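Local coordinates for dual function macrocyclase-peptidase POPB (Galerina marginata, PDB 5N4B), which cleaves peptides after proline and macrocyclizes the toxin precursor during amanitin biosynthesis, acting as a serine-type prolyl oligopeptidase, at residues A[457-462]-A[479-484]. The protein carries 1 engineered substitution. Residues are numbered along the deposited sequence; the frame is centred on the assembly and turned at random. Where two conformers were deposited one is given.
Sequences DDFEST and VRHKST
Glu-460 and Arg-480 face each other as a hydrogen-bonded pair in the antiparallel hairpin of strands 459-467 and 473-481, the first two strands of the eight-stranded α/β-hydrolase sheet, with 459-467 at its edge. Their backbones exchange two bonds, Glu-460 N to Arg-480 O (2.9 Å) and Arg-480 N to Glu-460 O (3.0 Å). At this end of the ladder, Lys-482 N, at the second position of the type I turn 481-484, donates to Asp-458 O (2.8 Å).

On the sheet face that carries both side chains, a salt bridge joins the same pair. The guanidinium grips side-on: NE and NH2 of Arg-480 both reach Glu-460 OE2, at 2.9 and 3.1 Å, from one side of the carboxylate plane, which is turned 36° from the guanidinium. Arg-480 NH1 donates to Thr-484 O, tying the group to the turn, and Phe-486 adds a cation-pi contact.

Phe-459, His-481, Ser-461 and Val-479 lie on the other face. His-481 directs its edge at the face of Phe-459 in a T-shaped stack, planes at 84°, while Asp-458 O sits over one face of the imidazole. Helix 510-519 touches the side chains of Phe-459 and His-481 through Gln-517, Phe-459 also through Leu-513, and Val-479 through Leu-516. His-481 CG is anti to the backbone N (chi1 -175°), which lays the ring beside Asp-458; a water links NE2 to Asp-458 OD2, weakly on the carboxylate side.

Lys-482 runs extended beyond CG past Asp-458 O toward the 3-10 segment 457-458 that leads into strand 459-467, its CG 3.9 Å from Glu-460 CB, and its NZ donates to Asp-457 O at 2.9 Å.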
loop_
_atom_site.group_PDB
_atom_site.type_symbol
_atom_site.label_atom_id
_atom_site.label_comp_id
_atom_site.label_asym_id
_atom_site.label_seq_id
_atom_site.Cartn_x
_atom_site.Cartn_y
_atom_site.Cartn_z
ATOM N N ASP A 457 21.957 12.035 8.037
ATOM C CA ASP A 457 22.260 13.455 8.041
ATOM C C ASP A 457 22.983 13.911 6.787
ATOM O O ASP A 457 23.056 15.119 6.545
ATOM C CB ASP A 457 23.154 13.840 9.227
ATOM C CG ASP A 457 22.449 13.709 10.571
ATOM O OD1 ASP A 457 21.195 13.620 10.608
ATOM O OD2 ASP A 457 23.174 13.672 11.596
ATOM N N ASP A 458 23.491 12.985 5.980
ATOM C CA ASP A 458 24.147 13.309 4.725
ATOM C C ASP A 458 23.163 13.628 3.595
ATOM O O ASP A 458 23.616 13.964 2.482
ATOM C CB ASP A 458 25.038 12.153 4.233
ATOM C CG ASP A 458 26.248 11.900 5.075
ATOM O OD1 ASP A 458 26.644 12.782 5.845
ATOM O OD2 ASP A 458 26.848 10.791 4.960
ATOM N N PHE A 459 21.871 13.495 3.850
ATOM C CA PHE A 459 20.855 13.620 2.822
ATOM C C PHE A 459 19.895 14.739 3.176
ATOM O O PHE A 459 19.525 14.915 4.333
ATOM C CB PHE A 459 20.128 12.296 2.629
ATOM C CG PHE A 459 21.056 11.149 2.236
ATOM C CD1 PHE A 459 21.723 10.430 3.222
ATOM C CD2 PHE A 459 21.330 10.846 0.896
ATOM C CE1 PHE A 459 22.588 9.394 2.907
ATOM C CE2 PHE A 459 22.190 9.798 0.575
ATOM C CZ PHE A 459 22.819 9.093 1.560
ATOM N N GLU A 460 19.449 15.411 2.145
ATOM C CA GLU A 460 18.525 16.533 2.249
ATOM C C GLU A 460 17.310 16.270 1.383
ATOM O O GLU A 460 17.427 15.802 0.244
ATOM C CB GLU A 460 19.170 17.809 1.723
ATOM C CG GLU A 460 18.293 19.037 1.693
ATOM C CD GLU A 460 18.824 20.088 0.762
ATOM O OE1 GLU A 460 19.199 21.158 1.299
ATOM O OE2 GLU A 460 18.783 19.906 -0.501
ATOM N N SER A 461 16.148 16.597 1.909
ATOM C CA SER A 461 14.948 16.649 1.103
ATOM C C SER A 461 14.403 18.057 1.122
ATOM O O SER A 461 14.415 18.747 2.162
ATOM C CB SER A 461 13.878 15.663 1.519
ATOM O OG SER A 461 13.319 16.029 2.746
ATOM N N THR A 462 13.930 18.487 -0.021
ATOM C CA THR A 462 13.268 19.787 -0.176
ATOM C C THR A 462 12.020 19.572 -1.017
ATOM O O THR A 462 11.845 18.523 -1.638
ATOM C CB THR A 462 14.115 20.844 -0.866
ATOM O OG1 THR A 462 14.481 20.377 -2.185
ATOM C CG2 THR A 462 15.376 21.164 -0.033
ATOM N N VAL A 479 15.153 14.667 -3.257
ATOM C CA VAL A 479 16.078 14.130 -2.267
ATOM C C VAL A 479 17.451 14.001 -2.901
ATOM O O VAL A 479 17.577 13.509 -4.034
ATOM C CB VAL A 479 15.618 12.764 -1.718
ATOM C CG1 VAL A 479 16.523 12.323 -0.586
ATOM C CG2 VAL A 479 14.169 12.848 -1.265
ATOM N N ARG A 480 18.494 14.389 -2.145
ATOM C CA ARG A 480 19.869 14.274 -2.641
ATOM C C ARG A 480 20.824 13.987 -1.489
ATOM O O ARG A 480 20.561 14.322 -0.334
ATOM C CB ARG A 480 20.308 15.540 -3.373
ATOM C CG ARG A 480 20.348 16.792 -2.492
ATOM C CD ARG A 480 21.096 17.930 -3.101
ATOM N NE ARG A 480 20.803 19.153 -2.384
ATOM C CZ ARG A 480 21.234 20.335 -2.802
ATOM N NH1 ARG A 480 22.024 20.420 -3.867
ATOM N NH2 ARG A 480 20.893 21.424 -2.147
ATOM N N HIS A 481 21.913 13.328 -1.829
ATOM C CA HIS A 481 23.082 13.400 -0.964
ATOM C C HIS A 481 23.584 14.844 -1.034
ATOM O O HIS A 481 23.607 15.438 -2.106
ATOM C CB HIS A 481 24.154 12.441 -1.448
ATOM C CG HIS A 481 25.337 12.358 -0.547
ATOM N ND1 HIS A 481 26.425 13.194 -0.711
ATOM C CD2 HIS A 481 25.619 11.566 0.510
ATOM C CE1 HIS A 481 27.322 12.928 0.226
ATOM N NE2 HIS A 481 26.855 11.950 0.985
ATOM N N LYS A 482 23.990 15.401 0.106
ATOM C CA LYS A 482 24.242 16.846 0.161
ATOM C C LYS A 482 25.457 17.286 -0.640
ATOM O O LYS A 482 25.604 18.501 -0.860
ATOM C CB LYS A 482 24.263 17.338 1.612
ATOM C CG LYS A 482 22.952 17.268 2.331
ATOM C CD LYS A 482 23.155 17.574 3.841
ATOM C CE LYS A 482 21.902 17.537 4.615
ATOM N NZ LYS A 482 22.264 17.847 6.027
ATOM N N SER A 483 26.306 16.382 -1.094
ATOM C CA SER A 483 27.412 16.743 -1.977
ATOM C C SER A 483 26.958 16.942 -3.411
ATOM O O SER A 483 27.719 17.470 -4.236
ATOM C CB SER A 483 28.512 15.671 -1.952
ATOM O OG SER A 483 28.082 14.429 -2.506
ATOM N N THR A 484 25.743 16.544 -3.747
ATOM C CA THR A 484 25.289 16.639 -5.123
ATOM C C THR A 484 24.759 18.045 -5.416
ATOM O O THR A 484 23.963 18.602 -4.649
ATOM C CB THR A 484 24.188 15.600 -5.326
ATOM O OG1 THR A 484 24.772 14.307 -5.180
ATOM C CG2 THR A 484 23.512 15.717 -6.694
HETATM O O HOH W 1 28.753 11.232 3.088
HETATM O O HOH W 2 19.645 16.366 6.551
#